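Local coordinates for protein Rv1364c/MT1410 (Mycobacterium tuberculosis, PDB 3KE6) that probably acts as a regulator of sigma-factor signalling, joining a manganese-binding PP2C-type phosphatase domain to an RsbW-like anti-sigma factor kinase domain, at residues P259-I271 and D317-A329. Sequence-based numbering, arbitrary orientation.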
ATOM      1  N   PRO A 259       6.435 -10.470   9.022  1.00 52.43           N
ATOM      2  CA  PRO A 259       7.423  -9.392   8.806  1.00 52.85           C
ATOM      3  C   PRO A 259       8.865  -9.862   8.659  1.00 53.12           C
ATOM      4  O   PRO A 259       9.333 -10.737   9.386  1.00 54.34           O
ATOM      5  CB  PRO A 259       7.279  -8.521  10.059  1.00 52.93           C
ATOM      6  CG  PRO A 259       6.736  -9.442  11.100  1.00 52.89           C
ATOM      7  CD  PRO A 259       5.808 -10.372  10.351  1.00 52.88           C
ATOM      8  N   THR A 260       9.543  -9.312   7.671  1.00 52.74           N
ATOM      9  CA  THR A 260      10.973  -9.458   7.557  1.00 53.06           C
ATOM     10  C   THR A 260      11.641  -8.844   8.805  1.00 53.44           C
ATOM     11  O   THR A 260      11.383  -7.685   9.167  1.00 54.00           O
ATOM     12  CB  THR A 260      11.463  -8.727   6.278  1.00 53.11           C
ATOM     13  OG1 THR A 260      10.867  -9.336   5.127  1.00 53.64           O
ATOM     14  CG2 THR A 260      12.972  -8.747   6.143  1.00 51.92           C
ATOM     15  N   PRO A 261      12.520  -9.602   9.460  1.00 53.21           N
ATOM     16  CA  PRO A 261      13.221  -8.985  10.576  1.00 52.92           C
ATOM     17  C   PRO A 261      14.047  -7.754  10.150  1.00 52.57           C
ATOM     18  O   PRO A 261      14.355  -7.596   8.968  1.00 52.54           O
ATOM     19  CB  PRO A 261      14.140 -10.108  11.057  1.00 52.50           C
ATOM     20  CG  PRO A 261      14.270 -10.989   9.916  1.00 52.79           C
ATOM     21  CD  PRO A 261      12.972 -10.981   9.241  1.00 52.92           C
ATOM     22  N   PRO A 262      14.389  -6.880  11.101  1.00 51.69           N
ATOM     23  CA  PRO A 262      15.252  -5.719  10.784  1.00 51.44           C
ATOM     24  C   PRO A 262      16.679  -6.095  10.352  1.00 50.57           C
ATOM     25  O   PRO A 262      17.136  -7.154  10.640  1.00 51.01           O
ATOM     26  CB  PRO A 262      15.297  -4.930  12.091  1.00 50.46           C
ATOM     27  CG  PRO A 262      14.214  -5.467  12.924  1.00 52.24           C
ATOM     28  CD  PRO A 262      13.954  -6.888  12.499  1.00 51.10           C
ATOM     29  N   LEU A 263      17.355  -5.205   9.667  1.00 50.74           N
ATOM     30  CA  LEU A 263      18.702  -5.420   9.246  1.00 51.49           C
ATOM     31  C   LEU A 263      19.680  -4.775  10.236  1.00 51.67           C
ATOM     32  O   LEU A 263      19.491  -3.604  10.668  1.00 50.12           O
ATOM     33  CB  LEU A 263      18.914  -4.811   7.861  1.00 51.34           C
ATOM     34  CG  LEU A 263      20.318  -4.978   7.279  1.00 51.24           C
ATOM     35  CD1 LEU A 263      20.625  -6.474   7.056  1.00 57.91           C
ATOM     36  CD2 LEU A 263      20.439  -4.239   6.007  1.00 51.16           C
ATOM     37  N   HIS A 264      20.712  -5.549  10.578  1.00 51.88           N
ATOM     38  CA  HIS A 264      21.805  -5.062  11.414  0.50 52.93           C
ATOM     39  C   HIS A 264      23.115  -5.682  11.009  1.00 53.87           C
ATOM     40  O   HIS A 264      23.222  -6.896  10.959  1.00 56.30           O
ATOM     41  CB  HIS A 264      21.634  -5.419  12.875  0.50 52.85           C
ATOM     42  CG  HIS A 264      22.946  -5.503  13.601  0.50 53.33           C
ATOM     43  ND1 HIS A 264      23.492  -4.432  14.278  0.50 53.38           N
ATOM     44  CD2 HIS A 264      23.842  -6.513  13.711  0.50 49.56           C
ATOM     45  CE1 HIS A 264      24.653  -4.785  14.793  0.50 51.02           C
ATOM     46  NE2 HIS A 264      24.888  -6.045  14.466  0.50 49.72           N
ATOM     47  N   ILE A 265      24.123  -4.862  10.745  1.00 54.05           N
ATOM     48  CA  ILE A 265      25.436  -5.357  10.339  1.00 53.60           C
ATOM     49  C   ILE A 265      26.463  -4.570  11.096  1.00 53.12           C
ATOM     50  O   ILE A 265      26.321  -3.350  11.219  1.00 53.68           O
ATOM     51  CB  ILE A 265      25.736  -5.074   8.854  1.00 54.22           C
ATOM     52  CG1 ILE A 265      24.555  -5.397   7.959  1.00 56.00           C
ATOM     53  CG2 ILE A 265      26.960  -5.845   8.404  1.00 54.37           C
ATOM     54  CD1 ILE A 265      24.719  -4.828   6.548  1.00 54.11           C
ATOM     55  N   THR A 266      27.510  -5.247  11.542  1.00 52.61           N
ATOM     56  CA  THR A 266      28.633  -4.621  12.227  1.00 53.13           C
ATOM     57  C   THR A 266      29.887  -5.021  11.448  1.00 53.09           C
ATOM     58  O   THR A 266      30.240  -6.196  11.427  1.00 53.93           O
ATOM     59  CB  THR A 266      28.689  -5.094  13.720  1.00 53.32           C
ATOM     60  OG1 THR A 266      27.504  -4.664  14.377  1.00 55.55           O
ATOM     61  CG2 THR A 266      29.853  -4.513  14.489  1.00 52.28           C
ATOM     62  N   LEU A 267      30.546  -4.054  10.811  1.00 52.77           N
ATOM     63  CA  LEU A 267      31.659  -4.310   9.887  1.00 52.85           C
ATOM     64  C   LEU A 267      32.933  -3.584  10.242  1.00 51.99           C
ATOM     65  O   LEU A 267      32.918  -2.581  10.929  1.00 51.76           O
ATOM     66  CB  LEU A 267      31.297  -3.839   8.465  1.00 53.61           C
ATOM     67  CG  LEU A 267      30.224  -4.625   7.727  1.00 58.10           C
ATOM     68  CD1 LEU A 267      30.400  -4.475   6.243  1.00 54.74           C
ATOM     69  CD2 LEU A 267      30.301  -6.140   8.160  1.00 63.60           C
ATOM     70  N   ASP A 268      34.038  -4.072   9.703  1.00 51.65           N
ATOM     71  CA  ASP A 268      35.291  -3.385   9.849  1.00 52.06           C
ATOM     72  C   ASP A 268      35.275  -2.198   8.907  1.00 52.13           C
ATOM     73  O   ASP A 268      34.659  -2.267   7.853  1.00 51.51           O
ATOM     74  CB  ASP A 268      36.442  -4.331   9.538  1.00 52.26           C
ATOM     75  CG  ASP A 268      36.456  -5.548  10.449  1.00 54.01           C
ATOM     76  OD1 ASP A 268      35.763  -5.544  11.483  1.00 55.31           O
ATOM     77  OD2 ASP A 268      37.169  -6.517  10.137  1.00 61.02           O
ATOM     78  N   ALA A 269      35.917  -1.094   9.295  1.00 52.81           N
ATOM     79  CA  ALA A 269      35.990   0.079   8.421  1.00 52.87           C
ATOM     80  C   ALA A 269      37.096  -0.182   7.401  1.00 53.39           C
ATOM     81  O   ALA A 269      38.211   0.300   7.519  1.00 54.43           O
ATOM     82  CB  ALA A 269      36.225   1.349   9.203  1.00 52.25           C
ATOM     83  N   THR A 270      36.741  -0.981   6.405  1.00 53.72           N
ATOM     84  CA  THR A 270      37.637  -1.492   5.387  1.00 53.62           C
ATOM     85  C   THR A 270      37.163  -0.959   4.042  1.00 53.63           C
ATOM     86  O   THR A 270      36.105  -0.366   3.923  1.00 53.38           O
ATOM     87  CB  THR A 270      37.624  -3.043   5.412  1.00 53.65           C
ATOM     88  OG1 THR A 270      38.516  -3.500   6.429  1.00 53.76           O
ATOM     89  CG2 THR A 270      38.040  -3.668   4.094  1.00 54.11           C
ATOM     90  N   ILE A 271      37.972  -1.167   3.027  1.00 54.22           N
ATOM     91  CA  ILE A 271      37.673  -0.689   1.702  1.00 54.74           C
ATOM     92  C   ILE A 271      36.497  -1.438   1.047  1.00 55.00           C
ATOM     93  O   ILE A 271      35.853  -0.910   0.139  1.00 55.51           O
ATOM     94  CB  ILE A 271      38.969  -0.717   0.837  1.00 55.31           C
ATOM     95  CG1 ILE A 271      38.876   0.347  -0.258  1.00 58.94           C
ATOM     96  CG2 ILE A 271      39.282  -2.136   0.339  1.00 55.33           C
ATOM     97  CD1 ILE A 271      38.694   1.792   0.317  1.00 64.60           C
ATOM     98  N   ASP A 317      41.605   2.145  14.754  1.00 64.72           N
ATOM     99  CA  ASP A 317      41.004   0.867  15.049  1.00 63.65           C
ATOM    100  C   ASP A 317      39.827   0.778  14.085  1.00 62.74           C
ATOM    101  O   ASP A 317      38.855   1.524  14.210  1.00 62.97           O
ATOM    102  CB  ASP A 317      40.556   0.836  16.514  1.00 64.27           C
ATOM    103  CG  ASP A 317      39.952  -0.505  16.932  1.00 65.74           C
ATOM    104  OD1 ASP A 317      39.540  -1.294  16.044  1.00 70.53           O
ATOM    105  OD2 ASP A 317      39.881  -0.752  18.165  1.00 67.75           O
ATOM    106  N   VAL A 318      39.936  -0.097  13.091  1.00 61.23           N
ATOM    107  CA  VAL A 318      38.878  -0.256  12.094  1.00 59.68           C
ATOM    108  C   VAL A 318      37.976  -1.445  12.414  1.00 58.26           C
ATOM    109  O   VAL A 318      36.966  -1.649  11.761  1.00 57.94           O
ATOM    110  CB  VAL A 318      39.459  -0.389  10.654  1.00 59.74           C
ATOM    111  CG1 VAL A 318      40.154   0.896  10.249  1.00 59.19           C
ATOM    112  CG2 VAL A 318      40.406  -1.573  10.541  1.00 57.58           C
ATOM    113  N   SER A 319      38.336  -2.209  13.435  1.00 57.12           N
ATOM    114  CA  SER A 319      37.619  -3.427  13.782  1.00 56.39           C
ATOM    115  C   SER A 319      36.230  -3.132  14.327  1.00 55.05           C
ATOM    116  O   SER A 319      36.097  -2.488  15.347  1.00 54.39           O
ATOM    117  CB  SER A 319      38.408  -4.209  14.821  1.00 56.03           C
ATOM    118  OG  SER A 319      37.733  -5.401  15.131  1.00 56.80           O
ATOM    119  N   LYS A 320      35.203  -3.618  13.638  1.00 54.31           N
ATOM    120  CA  LYS A 320      33.792  -3.380  14.022  1.00 54.14           C
ATOM    121  C   LYS A 320      33.448  -1.897  14.173  1.00 53.22           C
ATOM    122  O   LYS A 320      32.637  -1.513  15.018  1.00 53.38           O
ATOM    123  CB  LYS A 320      33.447  -4.119  15.327  1.00 54.09           C
ATOM    124  CG  LYS A 320      33.815  -5.588  15.337  1.00 54.64           C
ATOM    125  CD  LYS A 320      33.066  -6.385  14.277  1.00 57.25           C
ATOM    126  CE  LYS A 320      33.561  -7.836  14.228  1.00 58.42           C
ATOM    127  NZ  LYS A 320      32.904  -8.686  15.280  1.00 59.83           N
ATOM    128  N   GLY A 321      34.071  -1.067  13.352  1.00 52.19           N
ATOM    129  CA  GLY A 321      33.958   0.362  13.494  1.00 51.65           C
ATOM    130  C   GLY A 321      32.719   0.930  12.847  1.00 50.69           C
ATOM    131  O   GLY A 321      32.467   2.107  12.978  1.00 50.45           O
ATOM    132  N   ILE A 322      31.950   0.098  12.148  1.00 50.16           N
ATOM    133  CA  ILE A 322      30.768   0.557  11.452  1.00 50.43           C
ATOM    134  C   ILE A 322      29.516  -0.244  11.815  1.00 51.34           C
ATOM    135  O   ILE A 322      29.512  -1.486  11.734  1.00 52.37           O
ATOM    136  CB  ILE A 322      30.986   0.522   9.946  1.00 50.54           C
ATOM    137  CG1 ILE A 322      32.259   1.331   9.606  1.00 51.01           C
ATOM    138  CG2 ILE A 322      29.750   1.099   9.226  1.00 48.98           C
ATOM    139  CD1 ILE A 322      32.407   1.707   8.159  1.00 49.49           C
ATOM    140  N   VAL A 323      28.456   0.465  12.213  1.00 50.48           N
ATOM    141  CA  VAL A 323      27.219  -0.189  12.582  1.00 49.72           C
ATOM    142  C   VAL A 323      26.120   0.299  11.676  1.00 49.92           C
ATOM    143  O   VAL A 323      25.928   1.503  11.516  1.00 50.10           O
ATOM    144  CB  VAL A 323      26.854   0.078  14.051  1.00 49.82           C
ATOM    145  CG1 VAL A 323      25.693  -0.805  14.475  1.00 46.60           C
ATOM    146  CG2 VAL A 323      28.077  -0.153  14.958  1.00 47.39           C
ATOM    147  N   VAL A 324      25.415  -0.633  11.051  1.00 49.91           N
ATOM    148  CA  VAL A 324      24.332  -0.272  10.145  1.00 49.40           C
ATOM    149  C   VAL A 324      23.087  -0.959  10.618  1.00 49.33           C
ATOM    150  O   VAL A 324      23.110  -2.118  11.001  1.00 49.31           O
ATOM    151  CB  VAL A 324      24.593  -0.725   8.687  1.00 50.08           C
ATOM    152  CG1 VAL A 324      23.459  -0.257   7.800  1.00 46.87           C
ATOM    153  CG2 VAL A 324      25.959  -0.243   8.155  1.00 45.06           C
ATOM    154  N   ALA A 325      21.995  -0.226  10.597  1.00 49.95           N
ATOM    155  CA  ALA A 325      20.715  -0.712  11.080  1.00 50.20           C
ATOM    156  C   ALA A 325      19.682  -0.168  10.129  1.00 50.98           C
ATOM    157  O   ALA A 325      19.810   0.961   9.654  1.00 52.84           O
ATOM    158  CB  ALA A 325      20.463  -0.214  12.488  1.00 49.48           C
ATOM    159  N   ALA A 326      18.689  -0.975   9.800  1.00 51.25           N
ATOM    160  CA  ALA A 326      17.592  -0.525   8.944  1.00 51.07           C
ATOM    161  C   ALA A 326      16.368  -1.365   9.277  1.00 51.76           C
ATOM    162  O   ALA A 326      16.489  -2.592   9.489  1.00 51.76           O
ATOM    163  CB  ALA A 326      17.954  -0.668   7.472  1.00 51.03           C
ATOM    164  N   ALA A 327      15.210  -0.705   9.357  1.00 51.21           N
ATOM    165  CA  ALA A 327      13.963  -1.366   9.691  1.00 50.49           C
ATOM    166  C   ALA A 327      12.797  -0.653   9.000  1.00 50.97           C
ATOM    167  O   ALA A 327      12.841   0.594   8.807  1.00 51.07           O
ATOM    168  CB  ALA A 327      13.773  -1.358  11.178  1.00 49.34           C
ATOM    169  N   LEU A 328      11.781  -1.435   8.610  1.00 50.79           N
ATOM    170  CA  LEU A 328      10.529  -0.900   8.077  1.00 50.37           C
ATOM    171  C   LEU A 328       9.484  -0.910   9.187  1.00 50.80           C
ATOM    172  O   LEU A 328       9.290  -1.934   9.865  1.00 51.82           O
ATOM    173  CB  LEU A 328      10.025  -1.711   6.895  1.00 50.99           C
ATOM    174  CG  LEU A 328       8.724  -1.228   6.211  1.00 51.67           C
ATOM    175  CD1 LEU A 328       8.962   0.032   5.363  1.00 47.80           C
ATOM    176  CD2 LEU A 328       8.156  -2.306   5.324  1.00 49.20           C
ATOM    177  N   ALA A 329       8.851   0.248   9.395  1.00 50.24           N
ATOM    178  CA  ALA A 329       7.800   0.425  10.394  1.00 49.75           C
ATOM    179  C   ALA A 329       6.464   0.318   9.706  1.00 49.50           C
ATOM    180  O   ALA A 329       6.359   0.386   8.474  1.00 50.08           O
ATOM    181  CB  ALA A 329       7.910   1.782  11.061  1.00 48.48           C
TER
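Asp268 and Lys320 meet where two antiparallel strands give way to a turn: Asp268 OD1 accepts the backbone N-H of Lys320 at 2.9 Å, on the anti side of the carboxylate and 29° out of its plane. The Asp268 carboxylate lies there because CG stands beside its own backbone N, chi1 -59°. Next to it, Ala269 N donates to Val318 O (2.7 Å) on a lone pair in the carbonyl plane. The type II turn Val318–Gly321 is thus held from 259-271 at its first and third residues. Lys320, its chain bent at chi2, lays CB and CD at about a right angle across Thr266 CG2, each 3.7 Å away. Just ahead of the turn, Asp317 OD1 accepts Ser319 N in an Asx turn and forms a salt bridge with Arg341.

Leu267 lies opposite two residues, Gly321 and Ile322, in a classic beta bulge, and past it the pairing is regular. Leu267, Ile265 and Leu263 each exchange two backbone hydrogen bonds with Ile322, Val324 and Ala326, respectively. These six residues share one face of the sheet, where Ile322 CD1 reaches Ala269 CB (4.0 Å) and Ile322 also packs on helix 292-312, while Leu263 and Leu267 touch helix 273-288. Strand 333-340 continues the sheet beyond 322-328. Both helices thus back one face, consistent with the alpha/beta sandwich of the histidine kinase-like ATPase fold, here in the RsbW domain.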